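Local coordinates for kojibiose phosphorylase (Gut metagenome, PDB 6W0P), which belongs to glycoside hydrolase family 65, combining an antiparallel beta-rich N-terminal domain, a helical central catalytic domain and a small C-terminal domain, at residues Y59-Y64 with A399-K404; I255-N260 with P330-G335; Y66-T71 with D183-R188; G335-G338 with E342-S345; A348-E353 with Q416-T421. All coordinates share one frame; numbering follows the deposited sequence. Where two conformers were deposited one is given.

Contact 1: residues Y59-Y64 with A399-K404; sequences YFNGIY and ATRNGK
Two torsions set up the meeting of R401 and N402 with the segment Y59-Y64. R401 places CG opposite its main-chain nitrogen (chi1 -173°) and then bends at chi2, which turns the guanidinium toward N61 and G62; the backbone sets N402 CB over one face of the Y64 ring, and chi1 of 79° turns the amide so that ND2 reaches Y64 OH. N61 OD1 takes the NE hydrogen of R401 at 2.8 Å and a weak second bond from NH2, with the amide and guanidinium planes strongly inclined to each other. G62 CA lies over a face of the same guanidinium, 3.3 Å from R401 NH2. At the other end, N402 ND2 donates to Y64 OH at 2.9 Å in a nearly straight bond (175°) lying in the amide plane, while N402 CB makes a CH-pi contact 3.9 Å from the ring centroid. R401 NH2 has its stronger hydrogen bond to T331 O, and N61 ND2 bonds T333 O. N402 OD1 accepts from K404 N at 2.9 Å, an Asx turn. In Y59-Y64, F60 to I63 form a type II beta turn, closed by I63 N to F60 O at 3.0 Å, on the N-terminal domain facing a catalytic-domain loop.

Contact 2: residues I255-N260 with P330-G335; sequences IDKNGN and PTNTIG
K257 reaches T331 and N332 from just beyond the end of strand 245-256, where the chain folds into an Asx turn led by D256. This strand belongs to the large antiparallel sheet of the N-terminal domain, and its partner loop, P330-G335, precedes helix 351-361 of the catalytic domain. The close part of the contact is confined to the ammonium group. K257 NZ gives a hydrogen bond to T331 OG1 at 2.7 Å and another to N332 OD1 at 3.1 Å, the latter from above the carbonyl plane of the amide. A bend at chi3 (-80°) directs NZ to this site, and D329 OD2 forms a salt bridge with K257 NZ; the same carboxylate also bonds T331 OG1. N332 ND2 is held by E38, which helps to fix the rotation of the amide that K257 meets.

Away from NZ the contact is loose. The closest alpha carbons, K257 CA and T331 CA, are 9.4 Å apart, and the exposed N258 does not touch the loop. There the turn is held from within: D256 OD1 accepts from N258 N at 3.2 Å and from G259 N at 3.1 Å, both on the same face of the carboxylate. Even at the ammonium group one link is indirect, through a water that accepts from K257 NZ at 2.8 Å and donates to T331 O at 2.9 Å.

Contact 3: residues Y66-T71 with D183-R188; sequences YALKDT and DCYWNR
D183 opens the second segment by meeting L68: the methyl CD1 of L68 lies 3.6 Å from D183 CG and equally near to OD2. C184 SG accepts a weak bond from W186 N. Y185 follows and supplies most of this side of the contact. Its CG sits opposite the carbonyl carbon (chi1 -77°), which aims the ring at L68 from the opposing direction. The second methyl of L68, CD2, packs 3.7 Å from Y185 CE2, and L68 CG comes to 3.7 Å from Y185 OH; the ring also passes 3.8 Å from Y66 O at CE2. The phenol oxygen is linked to the other backbone by one water, 2.6 Å from Y185 OH and accepting from L68 N at 3.0 Å; this water lies in the plane of the ring, at its edge. F84, on strand 83-85, meets the Y185 ring edge-to-face. From W186 onward the chain becomes strand 186-194: W186 bonds N87 O through NE1 and rests on V202 and T204 of the antiparallel strand 197-204, placing the contact beside an outermost strand of the ten-stranded sheet.

Contact 4: residues G335-G338 with E342-S345; sequences GAKG and EAYS
Two tight turns in the loop that leads to helix 351-361 meet through A336 and K337 of one and A343 and Y344 of the other. In the first, G338 N bonds G335 O at 2.8 Å. In the second, S345 N bonds E342 O at 2.8 Å, closing a type II beta turn with A343 and Y344 at its corners. The methyl of A336 touches the tyrosine on the CD2 side, 3.6 Å from Y344 CD2, and lies almost as near to Y344 CB. K337 lies alongside A343: its CE packs 3.6 Å from A343 CB, and its CD passes 3.4 Å from A343 O.

Both turns belong to the family 65 catalytic domain, and Y344 occupies the third position of the type II turn with a positive phi of 79°, a backbone shape often taken there by glycine. A bend at the last torsion of K337 (chi4 -69°), after two extended torsions, chi2 and chi3, swings NZ past the tyrosine, so that K337 NZ comes 3.8 Å from Y344 CD2 and CE stays 3.7 Å from the same carbon. The approach is oblique to the ring. S345, next in the second turn, bonds T85 of the N-terminal domain, and A336 CB also packs on F349.

Contact 5: residues A348-E353 with Q416-T421; sequences AFWDNE and QFQPST
W350 and Q418 carry most of the buried surface here, with P419 adding the backbone side of the contact. The glutamine side chain lies across one face of the indole: Q418 CB is 3.6 Å from W350 CE3, its CG makes a CH-pi contact 3.8 Å from the centroid of the five-membered ring (23° off the normal), and the amide reaches the pyrrole rim. There Q418 NE2 lies over W350 NE1, 3.0 Å away; both nitrogens are donors, so the pair is not a hydrogen bond, and the amide nitrogen sits over the ring face with the two planes 41° apart. The first torsion of each side chain puts CG between the backbone nitrogen and carbonyl carbon (chi1 78° in W350), which turns the two groups toward each other, while Q418 runs extended beyond CG.

W350 leads into helix 351-361 and Q418 is the first residue of helix 418-434, after F417 at the N-cap, so the starts of two helices of the catalytic domain meet here; members of family 65 build this domain as an (alpha/alpha)6 barrel. The chains come close, with W350 CA 4.4 Å from P419 CA. W350 CB fits beside the proline, 3.8 Å from P419 CA, and lies equally close to Q418 O. A water donates to E353 OE1, three residues after W350, at 2.7 Å and also to P419 O, tying the two helices together by a polar bridge. E353 OE1 has a second partner in R375, with which it forms a salt bridge, and Q418 is backed by Y488 and P476.

Contacts 1 and 2 lie together at the meeting of the N-terminal and catalytic domains, their centres about 7 Å apart; R401 NH2 to T331 O and N61 ND2 to T333 O, both 2.7 Å, tie them directly. Contact 3 is joined to contact 1 by K404 NZ and Y66 OH at 3.1 Å. Contact 4 shares G335 with contact 2 and packs A336 CB against F349 CE1 of contact 5. Contact 5 is held to contact 1 by T400 O and A348 N at 2.7 Å and to contact 2 by I334 O and N352 ND2. Contacts 3 and 5 lie furthest apart, with centres about 27 Å from each other.

Contact 1: residues Y59-Y64 with A399-K404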
# COMPACT_ATOMS: atom_id res chain seq x y z
N TYR A 59 -6.20 -1.25 -30.60
CA TYR A 59 -7.14 -0.83 -29.53
C TYR A 59 -8.26 -0.01 -30.12
O TYR A 59 -8.05 0.65 -31.13
CB TYR A 59 -6.39 -0.05 -28.45
CG TYR A 59 -5.02 -0.61 -28.16
CD1 TYR A 59 -4.86 -1.69 -27.30
CD2 TYR A 59 -3.89 -0.06 -28.73
CE1 TYR A 59 -3.61 -2.18 -27.00
CE2 TYR A 59 -2.62 -0.55 -28.45
CZ TYR A 59 -2.48 -1.62 -27.58
OH TYR A 59 -1.25 -2.10 -27.28
N PHE A 60 -9.40 -0.06 -29.43
CA PHE A 60 -10.62 0.73 -29.70
C PHE A 60 -10.93 1.54 -28.45
O PHE A 60 -11.01 0.93 -27.37
CB PHE A 60 -11.77 -0.20 -30.09
CG PHE A 60 -11.50 -0.98 -31.36
CD1 PHE A 60 -11.85 -0.46 -32.60
CD2 PHE A 60 -10.86 -2.21 -31.31
CE1 PHE A 60 -11.59 -1.16 -33.77
CE2 PHE A 60 -10.61 -2.92 -32.47
CZ PHE A 60 -10.98 -2.40 -33.70
N ASN A 61 -11.07 2.86 -28.60
CA ASN A 61 -11.29 3.79 -27.48
C ASN A 61 -12.55 3.33 -26.74
O ASN A 61 -13.62 3.30 -27.39
CB ASN A 61 -11.37 5.22 -28.01
CG ASN A 61 -10.97 6.29 -27.02
OD1 ASN A 61 -11.47 6.32 -25.90
ND2 ASN A 61 -10.09 7.19 -27.45
N GLY A 62 -12.43 2.93 -25.47
CA GLY A 62 -13.59 2.58 -24.61
C GLY A 62 -13.90 1.09 -24.61
O GLY A 62 -14.88 0.69 -23.97
N ILE A 63 -13.11 0.29 -25.32
CA ILE A 63 -13.22 -1.19 -25.29
C ILE A 63 -12.20 -1.69 -24.27
O ILE A 63 -11.00 -1.52 -24.50
CB ILE A 63 -13.00 -1.80 -26.68
CG1 ILE A 63 -14.19 -1.53 -27.60
CG2 ILE A 63 -12.70 -3.28 -26.56
CD1 ILE A 63 -15.53 -2.06 -27.10
N TYR A 64 -12.69 -2.23 -23.16
CA TYR A 64 -11.92 -2.38 -21.91
C TYR A 64 -12.42 -3.62 -21.18
O TYR A 64 -13.56 -4.09 -21.47
CB TYR A 64 -12.08 -1.12 -21.05
CG TYR A 64 -13.35 -1.07 -20.25
CD1 TYR A 64 -14.53 -0.60 -20.80
CD2 TYR A 64 -13.38 -1.50 -18.94
CE1 TYR A 64 -15.71 -0.58 -20.06
CE2 TYR A 64 -14.54 -1.48 -18.19
CZ TYR A 64 -15.71 -1.02 -18.75
OH TYR A 64 -16.84 -0.99 -17.99
N ALA A 399 -7.18 8.00 -12.42
CA ALA A 399 -6.97 7.21 -13.64
C ALA A 399 -8.24 6.42 -13.96
O ALA A 399 -8.73 5.71 -13.05
CB ALA A 399 -5.78 6.31 -13.45
N THR A 400 -8.72 6.51 -15.21
CA THR A 400 -9.94 5.81 -15.66
C THR A 400 -10.01 5.75 -17.19
O THR A 400 -9.43 6.67 -17.85
CB THR A 400 -11.18 6.51 -15.09
OG1 THR A 400 -12.28 5.61 -15.19
CG2 THR A 400 -11.52 7.81 -15.79
N ARG A 401 -10.66 4.70 -17.71
CA ARG A 401 -11.35 4.77 -19.02
C ARG A 401 -12.87 4.75 -18.84
O ARG A 401 -13.53 5.51 -19.57
CB ARG A 401 -10.87 3.68 -19.98
CG ARG A 401 -11.45 3.82 -21.39
CD ARG A 401 -11.11 5.14 -22.07
NE ARG A 401 -11.92 5.35 -23.26
CZ ARG A 401 -13.20 5.70 -23.24
NH1 ARG A 401 -13.84 5.92 -22.10
NH2 ARG A 401 -13.87 5.84 -24.37
N ASN A 402 -13.43 3.96 -17.93
CA ASN A 402 -14.91 3.74 -17.89
C ASN A 402 -15.58 4.72 -16.91
O ASN A 402 -16.82 4.70 -16.86
CB ASN A 402 -15.29 2.28 -17.63
CG ASN A 402 -15.19 1.88 -16.18
OD1 ASN A 402 -14.63 2.63 -15.38
ND2 ASN A 402 -15.69 0.68 -15.85
N GLY A 403 -14.80 5.57 -16.22
CA GLY A 403 -15.30 6.57 -15.26
C GLY A 403 -15.04 6.17 -13.82
O GLY A 403 -15.07 7.05 -12.92
N LYS A 404 -14.82 4.88 -13.58
CA LYS A 404 -14.49 4.37 -12.22
C LYS A 404 -13.00 4.58 -11.95
O LYS A 404 -12.20 4.56 -12.91
CB LYS A 404 -14.82 2.88 -12.07
CG LYS A 404 -16.30 2.56 -12.18
CD LYS A 404 -16.62 1.15 -11.82
CE LYS A 404 -18.12 0.92 -11.81
NZ LYS A 404 -18.42 -0.50 -12.13

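Contact 2: residues I255-N260 with P330-G335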
# COMPACT_ATOMS: atom_id res chain seq x y z
N ILE A 255 -18.09 -1.71 -33.21
CA ILE A 255 -18.02 -1.99 -31.75
C ILE A 255 -19.35 -1.57 -31.12
O ILE A 255 -20.00 -0.67 -31.66
CB ILE A 255 -16.82 -1.28 -31.09
CG1 ILE A 255 -16.99 0.24 -31.08
CG2 ILE A 255 -15.53 -1.69 -31.76
CD1 ILE A 255 -15.94 0.95 -30.27
N ASP A 256 -19.73 -2.24 -30.03
CA ASP A 256 -20.83 -1.80 -29.14
C ASP A 256 -20.25 -1.71 -27.72
O ASP A 256 -20.12 -2.77 -27.05
CB ASP A 256 -22.04 -2.73 -29.21
CG ASP A 256 -23.16 -2.30 -28.28
OD1 ASP A 256 -23.17 -1.11 -27.88
OD2 ASP A 256 -23.98 -3.16 -27.92
N LYS A 257 -19.92 -0.50 -27.28
CA LYS A 257 -19.32 -0.24 -25.95
C LYS A 257 -20.37 -0.43 -24.84
O LYS A 257 -19.96 -0.63 -23.71
CB LYS A 257 -18.68 1.15 -25.93
CG LYS A 257 -17.47 1.31 -26.86
CD LYS A 257 -16.72 2.61 -26.66
CE LYS A 257 -17.38 3.79 -27.35
NZ LYS A 257 -17.01 5.08 -26.69
N ASN A 258 -21.67 -0.39 -25.17
CA ASN A 258 -22.80 -0.32 -24.20
C ASN A 258 -23.47 -1.70 -24.03
O ASN A 258 -23.90 -2.01 -22.92
CB ASN A 258 -23.78 0.78 -24.63
CG ASN A 258 -23.11 2.14 -24.65
OD1 ASN A 258 -22.40 2.49 -23.71
ND2 ASN A 258 -23.27 2.90 -25.72
N GLY A 259 -23.57 -2.49 -25.10
CA GLY A 259 -23.99 -3.91 -25.06
C GLY A 259 -25.45 -4.13 -25.45
O GLY A 259 -25.91 -5.28 -25.34
N ASN A 260 -26.16 -3.09 -25.89
CA ASN A 260 -27.61 -3.16 -26.22
C ASN A 260 -27.81 -3.32 -27.74
O ASN A 260 -28.98 -3.38 -28.16
CB ASN A 260 -28.36 -1.92 -25.75
CG ASN A 260 -28.26 -1.71 -24.26
OD1 ASN A 260 -27.78 -0.67 -23.82
ND2 ASN A 260 -28.69 -2.69 -23.49
N PRO A 330 -18.36 11.58 -28.19
CA PRO A 330 -18.41 12.25 -26.89
C PRO A 330 -18.32 11.30 -25.69
O PRO A 330 -18.45 11.79 -24.56
CB PRO A 330 -19.79 12.94 -26.87
CG PRO A 330 -20.65 12.10 -27.80
CD PRO A 330 -19.69 11.55 -28.85
N THR A 331 -18.16 9.99 -25.92
CA THR A 331 -17.83 8.97 -24.89
C THR A 331 -16.37 8.52 -25.05
O THR A 331 -15.98 7.51 -24.42
CB THR A 331 -18.83 7.80 -24.90
OG1 THR A 331 -18.70 7.09 -26.14
CG2 THR A 331 -20.26 8.27 -24.75
N ASN A 332 -15.57 9.19 -25.88
CA ASN A 332 -14.14 8.83 -26.09
C ASN A 332 -13.28 9.82 -25.31
O ASN A 332 -13.74 10.95 -25.08
CB ASN A 332 -13.73 8.81 -27.56
CG ASN A 332 -14.09 7.53 -28.28
OD1 ASN A 332 -14.47 6.54 -27.64
ND2 ASN A 332 -14.01 7.54 -29.60
N THR A 333 -12.07 9.41 -24.93
CA THR A 333 -11.10 10.30 -24.26
C THR A 333 -9.69 9.97 -24.74
O THR A 333 -9.52 8.99 -25.48
CB THR A 333 -11.23 10.19 -22.73
OG1 THR A 333 -10.46 11.23 -22.12
CG2 THR A 333 -10.74 8.86 -22.22
N ILE A 334 -8.74 10.79 -24.32
CA ILE A 334 -7.29 10.64 -24.65
C ILE A 334 -6.64 9.82 -23.52
O ILE A 334 -6.71 10.26 -22.36
CB ILE A 334 -6.66 12.03 -24.81
CG1 ILE A 334 -7.39 12.84 -25.89
CG2 ILE A 334 -5.18 11.93 -25.08
CD1 ILE A 334 -6.80 14.19 -26.17
N GLY A 335 -6.03 8.69 -23.86
CA GLY A 335 -5.12 7.95 -22.96
C GLY A 335 -3.75 8.62 -22.85
O GLY A 335 -3.29 9.26 -23.82
O HOH W 1 -16.97 4.78 -23.95

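Contact 3: residues Y66-T71 with D183-R188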
# COMPACT_ATOMS: atom_id res chain seq x y z
N TYR A 66 -11.89 -5.63 -16.97
CA TYR A 66 -11.41 -5.59 -15.57
C TYR A 66 -10.28 -6.60 -15.38
O TYR A 66 -10.12 -7.55 -16.18
CB TYR A 66 -12.59 -5.85 -14.64
CG TYR A 66 -13.56 -4.71 -14.52
CD1 TYR A 66 -13.28 -3.63 -13.68
CD2 TYR A 66 -14.77 -4.71 -15.20
CE1 TYR A 66 -14.17 -2.58 -13.53
CE2 TYR A 66 -15.67 -3.67 -15.05
CZ TYR A 66 -15.38 -2.60 -14.22
OH TYR A 66 -16.26 -1.56 -14.07
N ALA A 67 -9.48 -6.40 -14.33
CA ALA A 67 -8.53 -7.41 -13.84
C ALA A 67 -9.29 -8.73 -13.65
O ALA A 67 -10.44 -8.68 -13.21
CB ALA A 67 -7.88 -6.96 -12.57
N LEU A 68 -8.65 -9.86 -13.95
CA LEU A 68 -9.29 -11.21 -13.92
C LEU A 68 -9.67 -11.60 -12.48
O LEU A 68 -10.71 -12.29 -12.30
CB LEU A 68 -8.31 -12.22 -14.52
CG LEU A 68 -8.06 -12.06 -16.01
CD1 LEU A 68 -6.96 -12.99 -16.48
CD2 LEU A 68 -9.35 -12.29 -16.78
N LYS A 69 -8.83 -11.20 -11.52
CA LYS A 69 -9.00 -11.45 -10.07
C LYS A 69 -8.86 -10.14 -9.30
O LYS A 69 -7.96 -9.34 -9.62
CB LYS A 69 -7.98 -12.48 -9.57
CG LYS A 69 -6.57 -11.94 -9.33
CD LYS A 69 -5.49 -13.01 -9.30
CE LYS A 69 -4.27 -12.60 -8.50
NZ LYS A 69 -3.36 -13.75 -8.26
N ASP A 70 -9.75 -9.94 -8.31
CA ASP A 70 -9.62 -8.94 -7.23
C ASP A 70 -8.23 -9.01 -6.59
O ASP A 70 -7.79 -10.12 -6.28
CB ASP A 70 -10.64 -9.20 -6.12
CG ASP A 70 -12.04 -8.72 -6.44
OD1 ASP A 70 -12.29 -8.37 -7.61
OD2 ASP A 70 -12.87 -8.71 -5.51
N THR A 71 -7.58 -7.86 -6.42
CA THR A 71 -6.56 -7.63 -5.36
C THR A 71 -7.31 -7.36 -4.06
O THR A 71 -8.04 -6.38 -3.97
CB THR A 71 -5.59 -6.52 -5.77
OG1 THR A 71 -4.96 -7.00 -6.95
CG2 THR A 71 -4.56 -6.18 -4.70
N ASP A 183 -3.13 -12.98 -21.25
CA ASP A 183 -4.52 -13.49 -21.40
C ASP A 183 -5.25 -12.80 -22.55
O ASP A 183 -5.04 -11.58 -22.74
CB ASP A 183 -5.28 -13.35 -20.08
CG ASP A 183 -4.59 -14.09 -18.96
OD1 ASP A 183 -4.78 -15.32 -18.86
OD2 ASP A 183 -3.82 -13.44 -18.22
N CYS A 184 -6.09 -13.56 -23.25
CA CYS A 184 -7.06 -13.07 -24.25
C CYS A 184 -8.32 -12.64 -23.51
O CYS A 184 -8.79 -13.42 -22.69
CB CYS A 184 -7.41 -14.14 -25.28
SG CYS A 184 -8.52 -13.53 -26.58
N TYR A 185 -8.82 -11.43 -23.77
CA TYR A 185 -9.95 -10.82 -23.02
C TYR A 185 -11.22 -10.87 -23.87
O TYR A 185 -12.17 -10.17 -23.55
CB TYR A 185 -9.56 -9.41 -22.54
CG TYR A 185 -8.65 -9.44 -21.33
CD1 TYR A 185 -7.28 -9.60 -21.47
CD2 TYR A 185 -9.16 -9.39 -20.04
CE1 TYR A 185 -6.44 -9.67 -20.37
CE2 TYR A 185 -8.34 -9.47 -18.92
CZ TYR A 185 -6.97 -9.60 -19.09
OH TYR A 185 -6.14 -9.68 -18.01
N TRP A 186 -11.24 -11.74 -24.88
CA TRP A 186 -12.37 -11.93 -25.83
C TRP A 186 -12.90 -13.37 -25.76
O TRP A 186 -12.06 -14.30 -25.67
CB TRP A 186 -11.90 -11.60 -27.24
CG TRP A 186 -11.52 -10.16 -27.38
CD1 TRP A 186 -10.26 -9.63 -27.29
CD2 TRP A 186 -12.40 -9.05 -27.56
NE1 TRP A 186 -10.31 -8.27 -27.46
CE2 TRP A 186 -11.61 -7.89 -27.62
CE3 TRP A 186 -13.79 -8.93 -27.71
CZ2 TRP A 186 -12.16 -6.63 -27.82
CZ3 TRP A 186 -14.33 -7.68 -27.90
CH2 TRP A 186 -13.53 -6.55 -27.95
N ASN A 187 -14.23 -13.53 -25.78
CA ASN A 187 -14.91 -14.84 -25.99
C ASN A 187 -15.49 -14.88 -27.41
O ASN A 187 -15.95 -13.83 -27.91
CB ASN A 187 -16.03 -15.11 -24.98
CG ASN A 187 -15.51 -15.34 -23.57
OD1 ASN A 187 -14.51 -16.02 -23.40
ND2 ASN A 187 -16.16 -14.75 -22.58
N ARG A 188 -15.53 -16.08 -27.99
CA ARG A 188 -16.09 -16.36 -29.33
C ARG A 188 -17.59 -16.01 -29.36
O ARG A 188 -18.29 -16.25 -28.36
CB ARG A 188 -15.83 -17.84 -29.65
CG ARG A 188 -16.68 -18.42 -30.76
CD ARG A 188 -16.39 -19.90 -31.00
NE ARG A 188 -16.31 -20.21 -32.42
CZ ARG A 188 -15.86 -21.35 -32.95
NH1 ARG A 188 -15.45 -22.36 -32.19
NH2 ARG A 188 -15.82 -21.48 -34.27
O HOH W 2 -6.09 -9.27 -15.48

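Contact 4: residues G335-G338 with E342-S345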
# COMPACT_ATOMS: atom_id res chain seq x y z
N GLY A 335 -6.03 8.69 -23.86
CA GLY A 335 -5.12 7.95 -22.96
C GLY A 335 -3.75 8.62 -22.85
O GLY A 335 -3.29 9.26 -23.82
N ALA A 336 -3.08 8.42 -21.72
CA ALA A 336 -1.70 8.89 -21.45
C ALA A 336 -0.70 8.44 -22.53
O ALA A 336 0.36 9.10 -22.63
CB ALA A 336 -1.27 8.43 -20.09
N LYS A 337 -0.96 7.35 -23.27
CA LYS A 337 -0.13 6.98 -24.45
C LYS A 337 -1.02 6.85 -25.69
O LYS A 337 -0.66 6.06 -26.60
CB LYS A 337 0.65 5.68 -24.21
CG LYS A 337 1.43 5.66 -22.91
CD LYS A 337 2.50 4.62 -22.81
CE LYS A 337 3.21 4.70 -21.47
NZ LYS A 337 4.03 5.93 -21.36
N GLY A 338 -2.10 7.63 -25.75
CA GLY A 338 -3.15 7.52 -26.77
C GLY A 338 -3.52 6.06 -26.98
O GLY A 338 -3.67 5.36 -25.96
N GLU A 342 0.08 -0.55 -24.16
CA GLU A 342 -0.64 -1.14 -23.01
C GLU A 342 -0.39 -0.32 -21.75
O GLU A 342 -1.36 -0.06 -21.00
CB GLU A 342 -0.20 -2.59 -22.81
CG GLU A 342 -0.65 -3.47 -23.95
CD GLU A 342 -0.47 -4.96 -23.73
OE1 GLU A 342 0.12 -5.34 -22.68
OE2 GLU A 342 -0.90 -5.71 -24.60
N ALA A 343 0.86 0.04 -21.49
CA ALA A 343 1.24 0.89 -20.32
C ALA A 343 0.29 2.11 -20.20
O ALA A 343 0.08 2.81 -21.21
CB ALA A 343 2.69 1.31 -20.44
N TYR A 344 -0.29 2.30 -19.01
CA TYR A 344 -1.23 3.39 -18.59
C TYR A 344 -2.64 3.10 -19.10
O TYR A 344 -3.54 3.93 -18.87
CB TYR A 344 -0.77 4.80 -19.00
CG TYR A 344 0.36 5.38 -18.18
CD1 TYR A 344 0.50 5.09 -16.82
CD2 TYR A 344 1.28 6.24 -18.75
CE1 TYR A 344 1.54 5.63 -16.08
CE2 TYR A 344 2.30 6.81 -18.02
CZ TYR A 344 2.45 6.49 -16.68
OH TYR A 344 3.50 7.01 -15.99
N SER A 345 -2.86 1.94 -19.72
CA SER A 345 -4.19 1.28 -19.76
C SER A 345 -5.20 2.07 -20.61
O SER A 345 -6.43 1.83 -20.48
CB SER A 345 -4.72 1.03 -18.36
OG SER A 345 -3.87 0.14 -17.63

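Contact 5: residues A348-E353 with Q416-T421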
# COMPACT_ATOMS: atom_id res chain seq x y z
N ALA A 348 -7.40 8.02 -18.96
CA ALA A 348 -7.44 9.49 -18.87
C ALA A 348 -6.93 9.89 -17.50
O ALA A 348 -7.27 9.19 -16.50
CB ALA A 348 -8.85 10.01 -19.06
N PHE A 349 -6.14 10.96 -17.44
CA PHE A 349 -5.67 11.59 -16.19
C PHE A 349 -6.11 13.05 -16.22
O PHE A 349 -6.60 13.51 -17.27
CB PHE A 349 -4.16 11.42 -16.04
CG PHE A 349 -3.69 9.99 -15.92
CD1 PHE A 349 -3.62 9.16 -17.03
CD2 PHE A 349 -3.33 9.46 -14.69
CE1 PHE A 349 -3.18 7.85 -16.92
CE2 PHE A 349 -2.92 8.14 -14.58
CZ PHE A 349 -2.83 7.34 -15.69
N TRP A 350 -5.92 13.77 -15.11
CA TRP A 350 -6.25 15.22 -14.98
C TRP A 350 -5.53 16.03 -16.08
O TRP A 350 -6.03 17.14 -16.37
CB TRP A 350 -5.87 15.70 -13.58
CG TRP A 350 -4.40 15.93 -13.42
CD1 TRP A 350 -3.39 15.01 -13.52
CD2 TRP A 350 -3.77 17.19 -13.13
NE1 TRP A 350 -2.19 15.62 -13.32
CE2 TRP A 350 -2.39 16.96 -13.09
CE3 TRP A 350 -4.25 18.49 -12.93
CZ2 TRP A 350 -1.48 17.98 -12.82
CZ3 TRP A 350 -3.36 19.50 -12.67
CH2 TRP A 350 -1.98 19.26 -12.63
N ASP A 351 -4.43 15.46 -16.64
CA ASP A 351 -3.62 15.96 -17.79
C ASP A 351 -4.51 16.35 -18.98
O ASP A 351 -4.15 17.31 -19.68
CB ASP A 351 -2.71 14.90 -18.43
CG ASP A 351 -1.67 14.29 -17.52
OD1 ASP A 351 -2.06 13.84 -16.44
OD2 ASP A 351 -0.46 14.31 -17.90
N ASN A 352 -5.55 15.55 -19.22
CA ASN A 352 -6.47 15.76 -20.35
C ASN A 352 -7.01 17.18 -20.24
O ASN A 352 -6.95 17.90 -21.22
CB ASN A 352 -7.58 14.71 -20.40
CG ASN A 352 -7.10 13.37 -20.93
OD1 ASN A 352 -5.91 13.17 -21.10
ND2 ASN A 352 -8.02 12.47 -21.23
N GLU A 353 -7.50 17.54 -19.05
CA GLU A 353 -8.24 18.79 -18.81
C GLU A 353 -7.27 19.97 -18.71
O GLU A 353 -7.64 21.04 -19.18
CB GLU A 353 -9.09 18.67 -17.55
CG GLU A 353 -10.34 17.84 -17.73
CD GLU A 353 -10.13 16.34 -17.95
OE1 GLU A 353 -9.24 15.75 -17.30
OE2 GLU A 353 -10.89 15.77 -18.75
N GLN A 416 -5.83 13.04 -4.06
CA GLN A 416 -5.61 14.03 -5.15
C GLN A 416 -6.96 14.37 -5.79
O GLN A 416 -7.56 13.47 -6.41
CB GLN A 416 -4.67 13.49 -6.22
CG GLN A 416 -3.21 13.39 -5.79
CD GLN A 416 -2.35 12.91 -6.94
OE1 GLN A 416 -2.54 11.80 -7.43
NE2 GLN A 416 -1.51 13.81 -7.46
N PHE A 417 -7.40 15.62 -5.69
CA PHE A 417 -8.70 16.05 -6.27
C PHE A 417 -8.45 16.88 -7.53
O PHE A 417 -9.43 17.41 -8.08
CB PHE A 417 -9.56 16.67 -5.16
CG PHE A 417 -9.61 15.75 -3.96
CD1 PHE A 417 -9.91 14.41 -4.11
CD2 PHE A 417 -9.27 16.21 -2.70
CE1 PHE A 417 -9.92 13.56 -3.02
CE2 PHE A 417 -9.29 15.35 -1.61
CZ PHE A 417 -9.61 14.03 -1.77
N GLN A 418 -7.21 16.92 -8.02
CA GLN A 418 -6.86 17.61 -9.28
C GLN A 418 -7.73 17.11 -10.42
O GLN A 418 -8.00 17.88 -11.33
CB GLN A 418 -5.36 17.50 -9.63
CG GLN A 418 -4.82 16.09 -9.82
CD GLN A 418 -3.33 15.99 -9.56
OE1 GLN A 418 -2.79 16.61 -8.64
NE2 GLN A 418 -2.64 15.21 -10.37
N PRO A 419 -8.24 15.86 -10.49
CA PRO A 419 -9.12 15.51 -11.62
C PRO A 419 -10.46 16.26 -11.58
O PRO A 419 -10.96 16.65 -12.63
CB PRO A 419 -9.33 14.00 -11.49
CG PRO A 419 -8.25 13.52 -10.53
CD PRO A 419 -7.95 14.69 -9.63
N SER A 420 -11.02 16.44 -10.37
CA SER A 420 -12.31 17.11 -10.12
C SER A 420 -12.18 18.62 -10.40
O SER A 420 -12.95 19.13 -11.21
CB SER A 420 -12.81 16.83 -8.73
OG SER A 420 -13.14 15.45 -8.60
N THR A 421 -11.20 19.31 -9.83
CA THR A 421 -10.95 20.73 -10.19
C THR A 421 -10.51 20.82 -11.65
O THR A 421 -10.83 21.80 -12.30
CB THR A 421 -10.02 21.42 -9.19
OG1 THR A 421 -8.75 20.77 -9.17
CG2 THR A 421 -10.63 21.47 -7.81
O HOH W 3 -9.16 16.68 -14.79